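Local structure of transcriptional regulator (Pseudomonas aeruginosa, 3E7Q) at residues Ala17-Ala22 and Arg38-Glu43; Ala22-Leu27 and Ala63-Ala68; Thr70-Arg75 and Ala102-Pro107. The protein probably binds operator DNA through an N-terminal helix-turn-helix domain and represses transcription, as a regulator of the TetR family. All blocks are in the same frame, centred on the assembly; numbering follows the deposited sequence.

Contact 1 of 3, residues Ala17-Ala22 and Arg38-Glu43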
ATOM      1  N   ALA B  17      23.493  12.641  -4.689  1.00 51.04           N
ATOM      2  CA  ALA B  17      23.374  11.230  -4.362  1.00 49.75           C
ATOM      3  C   ALA B  17      23.457  10.967  -2.854  1.00 48.60           C
ATOM      4  O   ALA B  17      22.697  10.183  -2.298  1.00 47.29           O
ATOM      5  CB  ALA B  17      24.484  10.448  -5.078  1.00 50.00           C
ATOM      6  N   LEU B  18      24.427  11.619  -2.218  1.00 47.61           N
ATOM      7  CA  LEU B  18      24.738  11.440  -0.810  1.00 46.59           C
ATOM      8  C   LEU B  18      23.572  11.949   0.012  1.00 44.84           C
ATOM      9  O   LEU B  18      23.073  11.241   0.874  1.00 44.09           O
ATOM     10  CB  LEU B  18      26.027  12.199  -0.485  1.00 46.47           C
ATOM     11  CG  LEU B  18      26.573  12.171   0.939  1.00 48.70           C
ATOM     12  CD1 LEU B  18      26.790  10.739   1.433  1.00 50.82           C
ATOM     13  CD2 LEU B  18      27.895  12.984   0.980  1.00 48.07           C
ATOM     14  N   LEU B  19      23.098  13.146  -0.325  1.00 43.90           N
ATOM     15  CA  LEU B  19      21.923  13.728   0.310  1.00 44.23           C
ATOM     16  C   LEU B  19      20.629  12.889   0.137  1.00 43.76           C
ATOM     17  O   LEU B  19      19.833  12.814   1.087  1.00 43.17           O
ATOM     18  CB  LEU B  19      21.690  15.184  -0.154  1.00 44.81           C
ATOM     19  CG  LEU B  19      22.146  16.344   0.780  1.00 46.54           C
ATOM     20  CD1 LEU B  19      22.040  16.109   2.327  1.00 45.01           C
ATOM     21  CD2 LEU B  19      23.567  16.752   0.466  1.00 49.36           C
ATOM     22  N   ILE B  20      20.425  12.292  -1.056  1.00 43.13           N
ATOM     23  CA  ILE B  20      19.249  11.473  -1.355  1.00 43.47           C
ATOM     24  C   ILE B  20      19.260  10.289  -0.394  1.00 43.81           C
ATOM     25  O   ILE B  20      18.254  10.030   0.271  1.00 44.13           O
ATOM     26  CB  ILE B  20      19.186  11.008  -2.900  1.00 43.79           C
ATOM     27  CG1 ILE B  20      18.539  12.101  -3.771  1.00 43.25           C
ATOM     28  CG2 ILE B  20      18.418   9.683  -3.068  1.00 42.89           C
ATOM     29  CD1 ILE B  20      19.007  12.141  -5.204  1.00 41.90           C
ATOM     30  N   GLU B  21      20.414   9.613  -0.292  1.00 44.19           N
ATOM     31  CA  GLU B  21      20.603   8.487   0.656  1.00 44.36           C
ATOM     32  C   GLU B  21      20.464   8.909   2.167  1.00 42.91           C
ATOM     33  O   GLU B  21      19.926   8.147   2.971  1.00 42.28           O
ATOM     34  CB  GLU B  21      21.960   7.768   0.385  1.00 44.66           C
ATOM     35  CG  GLU B  21      22.242   6.496   1.258  1.00 46.64           C
ATOM     36  CD  GLU B  21      23.651   5.831   1.044  1.00 49.85           C
ATOM     37  OE1 GLU B  21      24.676   6.350   1.568  1.00 54.33           O
ATOM     38  OE2 GLU B  21      23.717   4.744   0.383  1.00 57.53           O
ATOM     39  N   ALA B  22      20.942  10.102   2.547  1.00 41.69           N
ATOM     40  CA  ALA B  22      20.707  10.613   3.924  1.00 41.78           C
ATOM     41  C   ALA B  22      19.200  10.885   4.216  1.00 41.61           C
ATOM     42  O   ALA B  22      18.685  10.589   5.330  1.00 42.24           O
ATOM     43  CB  ALA B  22      21.549  11.861   4.200  1.00 40.98           C
ATOM     44  N   ARG B  38      18.047  19.212   9.479  1.00 50.20           N
ATOM     45  CA  ARG B  38      19.013  18.881  10.533  1.00 50.80           C
ATOM     46  C   ARG B  38      19.167  17.354  10.706  1.00 50.85           C
ATOM     47  O   ARG B  38      20.274  16.830  10.629  1.00 50.57           O
ATOM     48  CB  ARG B  38      18.657  19.579  11.893  1.00 51.99           C
ATOM     49  CG  ARG B  38      19.074  21.114  12.029  1.00 52.38           C
ATOM     50  CD  ARG B  38      19.424  21.662  13.474  1.00 53.51           C
ATOM     51  NE  ARG B  38      20.848  22.110  13.531  1.00 56.70           N
ATOM     52  CZ  ARG B  38      21.847  21.513  14.206  1.00 58.47           C
ATOM     53  NH1 ARG B  38      21.614  20.460  14.988  1.00 61.00           N
ATOM     54  NH2 ARG B  38      23.100  21.986  14.122  1.00 59.48           N
ATOM     55  N   LYS B  39      18.067  16.636  10.901  1.00 51.23           N
ATOM     56  CA  LYS B  39      18.120  15.183  10.994  1.00 52.15           C
ATOM     57  C   LYS B  39      18.598  14.457   9.707  1.00 52.69           C
ATOM     58  O   LYS B  39      19.099  13.308   9.785  1.00 52.12           O
ATOM     59  CB  LYS B  39      16.781  14.624  11.462  1.00 52.84           C
ATOM     60  CG  LYS B  39      16.433  14.972  12.903  1.00 52.26           C
ATOM     61  CD  LYS B  39      14.988  14.543  13.195  1.00 53.81           C
ATOM     62  CE  LYS B  39      14.672  14.490  14.702  1.00 56.44           C
ATOM     63  NZ  LYS B  39      13.209  14.161  14.985  1.00 57.64           N
ATOM     64  N   ILE B  40      18.473  15.133   8.551  1.00 52.58           N
ATOM     65  CA  ILE B  40      18.971  14.629   7.264  1.00 52.39           C
ATOM     66  C   ILE B  40      20.490  14.736   7.257  1.00 52.37           C
ATOM     67  O   ILE B  40      21.195  13.773   6.943  1.00 51.09           O
ATOM     68  CB  ILE B  40      18.330  15.388   6.026  1.00 52.48           C
ATOM     69  CG1 ILE B  40      16.875  14.929   5.813  1.00 51.84           C
ATOM     70  CG2 ILE B  40      19.111  15.140   4.746  1.00 51.18           C
ATOM     71  CD1 ILE B  40      16.032  15.860   4.964  1.00 51.97           C
ATOM     72  N   CYS B  41      20.980  15.914   7.630  1.00 52.83           N
ATOM     73  CA  CYS B  41      22.432  16.152   7.816  1.00 53.10           C
ATOM     74  C   CYS B  41      23.072  15.187   8.830  1.00 52.09           C
ATOM     75  O   CYS B  41      24.216  14.763   8.643  1.00 50.54           O
ATOM     76  CB  CYS B  41      22.681  17.625   8.199  1.00 52.92           C
ATOM     77  SG  CYS B  41      22.224  18.728   6.805  1.00 56.88           S
ATOM     78  N   ALA B  42      22.292  14.802   9.850  1.00 51.93           N
ATOM     79  CA  ALA B  42      22.737  13.823  10.866  1.00 52.07           C
ATOM     80  C   ALA B  42      23.027  12.458  10.230  1.00 51.54           C
ATOM     81  O   ALA B  42      23.958  11.780  10.659  1.00 50.65           O
ATOM     82  CB  ALA B  42      21.723  13.675  12.002  1.00 51.36           C
ATOM     83  N   GLU B  43      22.257  12.089   9.201  1.00 50.97           N
ATOM     84  CA  GLU B  43      22.500  10.860   8.449  1.00 50.89           C
ATOM     85  C   GLU B  43      23.674  11.052   7.506  1.00 50.76           C
ATOM     86  O   GLU B  43      24.542  10.207   7.483  1.00 49.69           O
ATOM     87  CB  GLU B  43      21.252  10.403   7.709  1.00 51.08           C
ATOM     88  CG  GLU B  43      20.023  10.141   8.642  1.00 52.99           C
ATOM     89  CD  GLU B  43      20.237   9.017   9.697  1.00 55.33           C
ATOM     90  OE1 GLU B  43      21.025   8.067   9.429  1.00 58.20           O
ATOM     91  OE2 GLU B  43      19.599   9.079  10.782  1.00 52.03           O
TER
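Ala-22 meets Ile-40 and Glu-43 where helix 12-34, the first long helix of a TetR-type DNA-binding domain, packs on helix 37-44, the first helix of the predicted helix-turn-helix. The methyl CB of Ala-22 points at the backbone of helix 37-44 and lies 3.4 Å from Ile-40 O. Ala-22 CB is also 3.8 Å from Glu-43 CB. In return, Ala-22 O lies 3.5 Å from Glu-43 CB. With so small a side chain at this point, the CA atoms of Ala-22 and Glu-43 come within 4.9 Å of each other.

Ile-40 adds the apolar part. Ile-40 CG2 is anti to the backbone N, and this branch sits 3.9 Å from Leu-19 CD1. The two side chains cross at about a right angle. Ile-40 CG2 also lies 4.1 Å from Ala-22 CB, so one branch serves both residues. Glu-43 takes part through CB and CG. The chain bends at chi2 (-62°), and the carboxylate turns away to form a salt bridge with Arg-29, further along helix 12-34.

The segment axes approach to 8.7 Å at an angle of 110°, so the two segments run steeply across each other. Around them, Leu-19 also touches Phe-7 of helix 4-8 and Ile-51 of helix 48-54, the second helix of the predicted motif. Ile-40 reaches Leu-61 of helix 58-82.

Contact 2 of 3, residues Ala22-Leu27 and Ala63-Ala68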
ATOM      1  N   ALA B  22      20.942  10.102   2.547  1.00 41.69           N
ATOM      2  CA  ALA B  22      20.707  10.613   3.924  1.00 41.78           C
ATOM      3  C   ALA B  22      19.200  10.885   4.216  1.00 41.61           C
ATOM      4  O   ALA B  22      18.685  10.589   5.330  1.00 42.24           O
ATOM      5  CB  ALA B  22      21.549  11.861   4.200  1.00 40.98           C
ATOM      6  N   THR B  23      18.510  11.443   3.215  1.00 40.61           N
ATOM      7  CA  THR B  23      17.071  11.692   3.268  1.00 40.05           C
ATOM      8  C   THR B  23      16.321  10.373   3.447  1.00 40.81           C
ATOM      9  O   THR B  23      15.427  10.281   4.326  1.00 39.19           O
ATOM     10  CB  THR B  23      16.604  12.453   1.994  1.00 39.25           C
ATOM     11  OG1 THR B  23      17.386  13.638   1.867  1.00 38.15           O
ATOM     12  CG2 THR B  23      15.139  12.832   2.020  1.00 38.54           C
ATOM     13  N   LEU B  24      16.678   9.340   2.642  1.00 40.77           N
ATOM     14  CA  LEU B  24      15.998   8.049   2.790  1.00 41.12           C
ATOM     15  C   LEU B  24      16.198   7.394   4.183  1.00 41.27           C
ATOM     16  O   LEU B  24      15.285   6.727   4.691  1.00 41.62           O
ATOM     17  CB  LEU B  24      16.394   7.079   1.681  1.00 41.94           C
ATOM     18  CG  LEU B  24      16.042   7.509   0.241  1.00 40.65           C
ATOM     19  CD1 LEU B  24      16.880   6.675  -0.705  1.00 38.68           C
ATOM     20  CD2 LEU B  24      14.513   7.421  -0.004  1.00 37.32           C
ATOM     21  N   ALA B  25      17.372   7.596   4.774  1.00 41.21           N
ATOM     22  CA  ALA B  25      17.758   7.018   6.080  1.00 42.06           C
ATOM     23  C   ALA B  25      17.064   7.743   7.172  1.00 42.68           C
ATOM     24  O   ALA B  25      16.550   7.138   8.108  1.00 42.90           O
ATOM     25  CB  ALA B  25      19.345   7.064   6.317  1.00 40.60           C
ATOM     26  N   CYS B  26      17.037   9.059   7.049  1.00 44.72           N
ATOM     27  CA  CYS B  26      16.223   9.857   7.953  1.00 45.55           C
ATOM     28  C   CYS B  26      14.718   9.541   7.925  1.00 46.45           C
ATOM     29  O   CYS B  26      14.079   9.527   8.999  1.00 46.58           O
ATOM     30  CB  CYS B  26      16.446  11.322   7.683  1.00 46.31           C
ATOM     31  SG  CYS B  26      15.447  12.324   8.723  1.00 48.67           S
ATOM     32  N   LEU B  27      14.150   9.308   6.730  1.00 45.97           N
ATOM     33  CA  LEU B  27      12.755   8.951   6.616  1.00 46.57           C
ATOM     34  C   LEU B  27      12.443   7.602   7.274  1.00 48.65           C
ATOM     35  O   LEU B  27      11.385   7.436   7.903  1.00 48.13           O
ATOM     36  CB  LEU B  27      12.328   8.878   5.148  1.00 45.85           C
ATOM     37  CG  LEU B  27      12.238  10.166   4.340  1.00 44.89           C
ATOM     38  CD1 LEU B  27      12.060   9.788   2.892  1.00 41.08           C
ATOM     39  CD2 LEU B  27      11.137  11.144   4.831  1.00 42.01           C
ATOM     40  N   ALA B  63      11.015  15.240  -1.993  1.00 40.64           N
ATOM     41  CA  ALA B  63      10.674  15.175  -3.418  1.00 41.59           C
ATOM     42  C   ALA B  63      11.858  14.728  -4.276  1.00 42.26           C
ATOM     43  O   ALA B  63      11.702  13.874  -5.155  1.00 42.80           O
ATOM     44  CB  ALA B  63      10.134  16.521  -3.927  1.00 40.95           C
ATOM     45  N   GLU B  64      13.049  15.248  -4.022  1.00 43.35           N
ATOM     46  CA  GLU B  64      14.224  14.752  -4.763  1.00 44.00           C
ATOM     47  C   GLU B  64      14.517  13.260  -4.536  1.00 42.68           C
ATOM     48  O   GLU B  64      14.824  12.520  -5.492  1.00 42.94           O
ATOM     49  CB  GLU B  64      15.490  15.520  -4.430  1.00 45.38           C
ATOM     50  CG  GLU B  64      15.878  16.684  -5.356  1.00 50.51           C
ATOM     51  CD  GLU B  64      16.010  16.318  -6.852  1.00 56.19           C
ATOM     52  OE1 GLU B  64      17.139  15.976  -7.334  1.00 60.93           O
ATOM     53  OE2 GLU B  64      14.978  16.446  -7.550  1.00 58.30           O
ATOM     54  N   ALA B  65      14.470  12.820  -3.282  1.00 41.65           N
ATOM     55  CA  ALA B  65      14.581  11.379  -2.970  1.00 40.82           C
ATOM     56  C   ALA B  65      13.475  10.518  -3.640  1.00 40.61           C
ATOM     57  O   ALA B  65      13.762   9.411  -4.127  1.00 39.90           O
ATOM     58  CB  ALA B  65      14.599  11.137  -1.487  1.00 38.88           C
ATOM     59  N   TYR B  66      12.235  11.018  -3.603  1.00 40.07           N
ATOM     60  CA  TYR B  66      11.079  10.368  -4.195  1.00 40.17           C
ATOM     61  C   TYR B  66      11.308  10.214  -5.694  1.00 40.30           C
ATOM     62  O   TYR B  66      11.145   9.151  -6.224  1.00 40.04           O
ATOM     63  CB  TYR B  66       9.781  11.181  -3.919  1.00 40.33           C
ATOM     64  CG  TYR B  66       8.408  10.480  -4.143  1.00 39.87           C
ATOM     65  CD1 TYR B  66       8.297   9.148  -4.524  1.00 39.96           C
ATOM     66  CD2 TYR B  66       7.248  11.156  -3.910  1.00 40.12           C
ATOM     67  CE1 TYR B  66       7.075   8.546  -4.709  1.00 41.87           C
ATOM     68  CE2 TYR B  66       6.016  10.568  -4.066  1.00 42.72           C
ATOM     69  CZ  TYR B  66       5.923   9.264  -4.458  1.00 43.84           C
ATOM     70  OH  TYR B  66       4.683   8.685  -4.634  1.00 44.03           O
ATOM     71  N   LEU B  67      11.752  11.276  -6.348  1.00 41.28           N
ATOM     72  CA  LEU B  67      12.067  11.255  -7.772  1.00 41.45           C
ATOM     73  C   LEU B  67      13.168  10.295  -8.183  1.00 41.61           C
ATOM     74  O   LEU B  67      13.082   9.664  -9.250  1.00 41.59           O
ATOM     75  CB  LEU B  67      12.429  12.663  -8.256  1.00 41.93           C
ATOM     76  CG  LEU B  67      11.278  13.448  -8.867  1.00 44.01           C
ATOM     77  CD1 LEU B  67      11.594  14.943  -8.994  1.00 45.71           C
ATOM     78  CD2 LEU B  67      10.852  12.830 -10.267  1.00 43.81           C
ATOM     79  N   ALA B  68      14.235  10.255  -7.382  1.00 40.96           N
ATOM     80  CA  ALA B  68      15.325   9.318  -7.556  1.00 40.77           C
ATOM     81  C   ALA B  68      14.793   7.891  -7.427  1.00 41.42           C
ATOM     82  O   ALA B  68      15.106   7.069  -8.244  1.00 42.79           O
ATOM     83  CB  ALA B  68      16.450   9.568  -6.539  1.00 39.90           C
TER
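Thr-23 and Leu-24 each bring one methyl group against Ala-65, and their torsions set which one. In Thr-23, chi1 is -55°. This places CG2 anti to the backbone N, where it meets the Ala-65 methyl, while OG1 stays beside the backbone N. In Leu-24, chi1 is -62° and chi2 is 162°. Its CB leaves the helix to one side of the contact, yet these angles carry CD2 across to the same methyl.

The contact belongs to the TetR fold, where the DNA-binding domain packs on the helix that follows it. It joins helix 12-34, the first long helix of that domain, to helix 58-82, which runs on from the domain into the C-terminal part of the chain. Little surface is involved, 105 Å² summed over both sides. The nearest CA atoms, those of Thr-23 and Ala-65, are 6.7 Å apart. The meeting is purely apolar.

The hydroxyl of Thr-23 is satisfied within its own helix, by a hydrogen bond between OG1 and Leu-19 O. That leaves the methyl side of the residue for packing. Leu-24 continues onto Val-69 of helix 58-82, and also onto Ala-112 and Phe-116 of helix 110-120. Tyr-66, next to Ala-65, faces another way: it stacks on Phe-116 and hydrogen-bonds His-130.

Ala-65 CB is the shared point of the contact, 3.9 Å from Thr-23 CG2 and 4.0 Å from Leu-24 CD2.

Contact 3 of 3, residues Thr70-Arg75 and Ala102-Pro107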
ATOM      1  N   THR B  70      11.621   6.479  -7.561  1.00 43.45           N
ATOM      2  CA  THR B  70      10.740   6.200  -8.687  1.00 44.45           C
ATOM      3  C   THR B  70      11.437   6.130 -10.033  1.00 44.10           C
ATOM      4  O   THR B  70      11.103   5.272 -10.837  1.00 45.23           O
ATOM      5  CB  THR B  70       9.551   7.203  -8.775  1.00 44.89           C
ATOM      6  OG1 THR B  70      10.045   8.538  -8.883  1.00 46.10           O
ATOM      7  CG2 THR B  70       8.625   7.052  -7.536  1.00 44.54           C
ATOM      8  N   GLY B  71      12.399   7.020 -10.278  1.00 44.78           N
ATOM      9  CA  GLY B  71      13.213   6.999 -11.499  1.00 43.83           C
ATOM     10  C   GLY B  71      13.919   5.677 -11.710  1.00 44.98           C
ATOM     11  O   GLY B  71      13.946   5.125 -12.830  1.00 43.65           O
ATOM     12  N   ARG B  72      14.487   5.167 -10.620  1.00 45.15           N
ATOM     13  CA  ARG B  72      15.260   3.954 -10.639  1.00 46.37           C
ATOM     14  C   ARG B  72      14.397   2.750 -10.931  1.00 45.78           C
ATOM     15  O   ARG B  72      14.770   1.912 -11.751  1.00 44.67           O
ATOM     16  CB  ARG B  72      15.969   3.759  -9.284  1.00 47.05           C
ATOM     17  CG  ARG B  72      16.574   2.405  -9.149  1.00 48.09           C
ATOM     18  CD  ARG B  72      17.299   2.189  -7.861  1.00 50.28           C
ATOM     19  NE  ARG B  72      17.588   0.761  -7.737  1.00 56.27           N
ATOM     20  CZ  ARG B  72      16.704  -0.189  -7.370  1.00 57.80           C
ATOM     21  NH1 ARG B  72      15.458   0.144  -7.055  1.00 57.28           N
ATOM     22  NH2 ARG B  72      17.075  -1.487  -7.310  1.00 56.64           N
ATOM     23  N   VAL B  73      13.272   2.630 -10.219  1.00 46.01           N
ATOM     24  CA  VAL B  73      12.276   1.582 -10.490  1.00 46.56           C
ATOM     25  C   VAL B  73      11.865   1.558 -11.985  1.00 46.24           C
ATOM     26  O   VAL B  73      11.915   0.504 -12.643  1.00 45.07           O
ATOM     27  CB  VAL B  73      10.987   1.736  -9.639  1.00 47.31           C
ATOM     28  CG1 VAL B  73       9.782   0.862 -10.247  1.00 47.63           C
ATOM     29  CG2 VAL B  73      11.246   1.402  -8.206  1.00 48.42           C
ATOM     30  N   MET B  74      11.483   2.723 -12.501  1.00 45.66           N
ATOM     31  CA  MET B  74      11.140   2.851 -13.914  1.00 46.09           C
ATOM     32  C   MET B  74      12.218   2.492 -14.905  1.00 45.57           C
ATOM     33  O   MET B  74      11.903   1.967 -15.972  1.00 44.82           O
ATOM     34  CB  MET B  74      10.692   4.266 -14.232  1.00 45.98           C
ATOM     35  CG  MET B  74       9.313   4.544 -13.688  1.00 47.53           C
ATOM     36  SD  MET B  74       7.968   3.514 -14.347  1.00 46.15           S
ATOM     37  CE  MET B  74       8.183   3.865 -16.099  1.00 40.12           C
ATOM     38  N   ARG B  75      13.467   2.833 -14.597  1.00 45.32           N
ATOM     39  CA  ARG B  75      14.579   2.423 -15.435  1.00 46.20           C
ATOM     40  C   ARG B  75      14.670   0.928 -15.512  1.00 45.32           C
ATOM     41  O   ARG B  75      14.895   0.359 -16.577  1.00 45.40           O
ATOM     42  CB  ARG B  75      15.916   2.935 -14.944  1.00 46.29           C
ATOM     43  CG  ARG B  75      16.287   4.279 -15.511  1.00 48.37           C
ATOM     44  CD  ARG B  75      17.807   4.556 -15.292  1.00 48.03           C
ATOM     45  NE  ARG B  75      18.207   4.611 -13.875  1.00 50.57           N
ATOM     46  CZ  ARG B  75      17.895   5.595 -13.011  1.00 51.77           C
ATOM     47  NH1 ARG B  75      17.105   6.620 -13.369  1.00 53.46           N
ATOM     48  NH2 ARG B  75      18.321   5.527 -11.747  1.00 48.87           N
ATOM     49  N   ALA B 102      14.940  -9.396  -6.450  1.00 49.12           N
ATOM     50  CA  ALA B 102      15.506  -8.826  -5.220  1.00 49.94           C
ATOM     51  C   ALA B 102      15.710  -7.303  -5.284  1.00 51.17           C
ATOM     52  O   ALA B 102      15.570  -6.609  -4.302  1.00 51.60           O
ATOM     53  CB  ALA B 102      16.823  -9.520  -4.929  1.00 49.34           C
ATOM     54  N   GLU B 103      16.012  -6.783  -6.463  1.00 54.22           N
ATOM     55  CA  GLU B 103      16.200  -5.346  -6.678  1.00 56.16           C
ATOM     56  C   GLU B 103      14.906  -4.552  -6.356  1.00 56.71           C
ATOM     57  O   GLU B 103      14.880  -3.713  -5.441  1.00 56.90           O
ATOM     58  CB  GLU B 103      16.684  -5.109  -8.112  1.00 56.66           C
ATOM     59  CG  GLU B 103      18.118  -5.660  -8.422  1.00 60.16           C
ATOM     60  CD  GLU B 103      18.210  -7.213  -8.566  1.00 64.25           C
ATOM     61  OE1 GLU B 103      17.227  -7.829  -9.030  1.00 64.07           O
ATOM     62  OE2 GLU B 103      19.271  -7.821  -8.202  1.00 65.25           O
ATOM     63  N   LEU B 104      13.813  -4.872  -7.032  1.00 57.23           N
ATOM     64  CA  LEU B 104      12.540  -4.180  -6.782  1.00 57.55           C
ATOM     65  C   LEU B 104      11.751  -4.768  -5.593  1.00 59.43           C
ATOM     66  O   LEU B 104      10.840  -4.109  -5.051  1.00 58.45           O
ATOM     67  CB  LEU B 104      11.685  -4.143  -8.056  1.00 56.85           C
ATOM     68  CG  LEU B 104      12.392  -3.341  -9.152  1.00 56.46           C
ATOM     69  CD1 LEU B 104      11.633  -3.385 -10.457  1.00 57.19           C
ATOM     70  CD2 LEU B 104      12.689  -1.872  -8.731  1.00 53.39           C
ATOM     71  N   LEU B 105      12.097  -5.989  -5.158  1.00 61.45           N
ATOM     72  CA  LEU B 105      11.375  -6.577  -4.019  1.00 62.77           C
ATOM     73  C   LEU B 105      12.109  -6.343  -2.695  1.00 64.21           C
ATOM     74  O   LEU B 105      11.681  -6.834  -1.663  1.00 64.72           O
ATOM     75  CB  LEU B 105      11.026  -8.050  -4.286  1.00 62.20           C
ATOM     76  CG  LEU B 105       9.776  -8.590  -3.563  1.00 61.74           C
ATOM     77  CD1 LEU B 105       8.454  -7.865  -3.951  1.00 60.44           C
ATOM     78  CD2 LEU B 105       9.634 -10.103  -3.728  1.00 60.17           C
ATOM     79  N   ASP B 106      13.187  -5.550  -2.720  1.00 66.29           N
ATOM     80  CA  ASP B 106      13.963  -5.209  -1.519  1.00 66.60           C
ATOM     81  C   ASP B 106      13.094  -4.596  -0.422  1.00 68.06           C
ATOM     82  O   ASP B 106      12.633  -3.437  -0.537  1.00 68.53           O
ATOM     83  CB  ASP B 106      15.114  -4.234  -1.863  1.00 67.44           C
ATOM     84  CG  ASP B 106      15.942  -3.792  -0.622  1.00 68.52           C
ATOM     85  OD1 ASP B 106      16.024  -4.550   0.392  1.00 71.62           O
ATOM     86  OD2 ASP B 106      16.524  -2.674  -0.678  1.00 71.70           O
ATOM     87  N   PRO B 107      12.908  -5.343   0.681  1.00 68.75           N
ATOM     88  CA  PRO B 107      12.019  -4.838   1.718  1.00 68.79           C
ATOM     89  C   PRO B 107      12.605  -3.633   2.452  1.00 68.66           C
ATOM     90  O   PRO B 107      11.898  -2.977   3.204  1.00 68.56           O
ATOM     91  CB  PRO B 107      11.900  -6.036   2.674  1.00 69.21           C
ATOM     92  CG  PRO B 107      13.250  -6.734   2.552  1.00 68.61           C
ATOM     93  CD  PRO B 107      13.527  -6.633   1.067  1.00 68.97           C
TER
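Arg-72 and Val-73 meet Glu-103 and Leu-104 in a surface contact made by packing. It joins the middle of helix 58-82 to the short, weakly bonded helix 102-105. Leu-104 buries more here than any other residue. Leu-104 CD2 lies 3.6 Å from Val-73 CG2, the branch that stands beside the backbone N of Val-73. Leu-104 CD2 is also 3.8 Å from Arg-72 NH1, approaching the guanidinium obliquely. The Leu-104 and Arg-72 side chains slide past each other in opposite directions.

Arg-72 is stretched from CG to NE, with CG anti to the backbone N (chi1 169°), and this length takes it across to the short helix. There Arg-72 NH2 comes to 3.6 Å from Glu-103 O, near the guanidinium plane but too long for a hydrogen bond. Arg-72 NH2 is also 3.7 Å from Glu-103 CB.

In the TetR fold, helix 58-82 links the DNA-binding domain to the helical C-terminal domain, to which helix 102-105 belongs. Leu-104 reaches Leu-76 and Leu-77 further along the linking helix, and its carbonyl O accepts a hydrogen bond from Trp-174 NE1. The Glu-103 carboxylate stays apart from the arginine, with Glu-103 OE1 6.6 Å from Arg-72 NH2.

In the fold
Contacts 1 and 2 alternate along the chain; contact 3 comes after both. Contacts 1 and 2 share Ala-22 and helix 12-34, and their centres are 8 Å apart. They touch directly: Ile-40 CG2 lies 3.7 Å from Thr-23 OG1, and Glu-43 CG is 3.6 Å from Cys-26 N. Helix 12-34 thus packs on the predicted helix-turn-helix and on helix 58-82. Contact 3 uses helix 58-82 again, with its centre about 14 Å from that of contact 2. Contacts 1 and 3 do not touch; their centres are about 20 Å apart and their nearest atoms about 9 Å. Taking part in contacts 2 and 3, helix 58-82 runs from the DNA-binding part into the C-terminal part, as in TetR-type repressors.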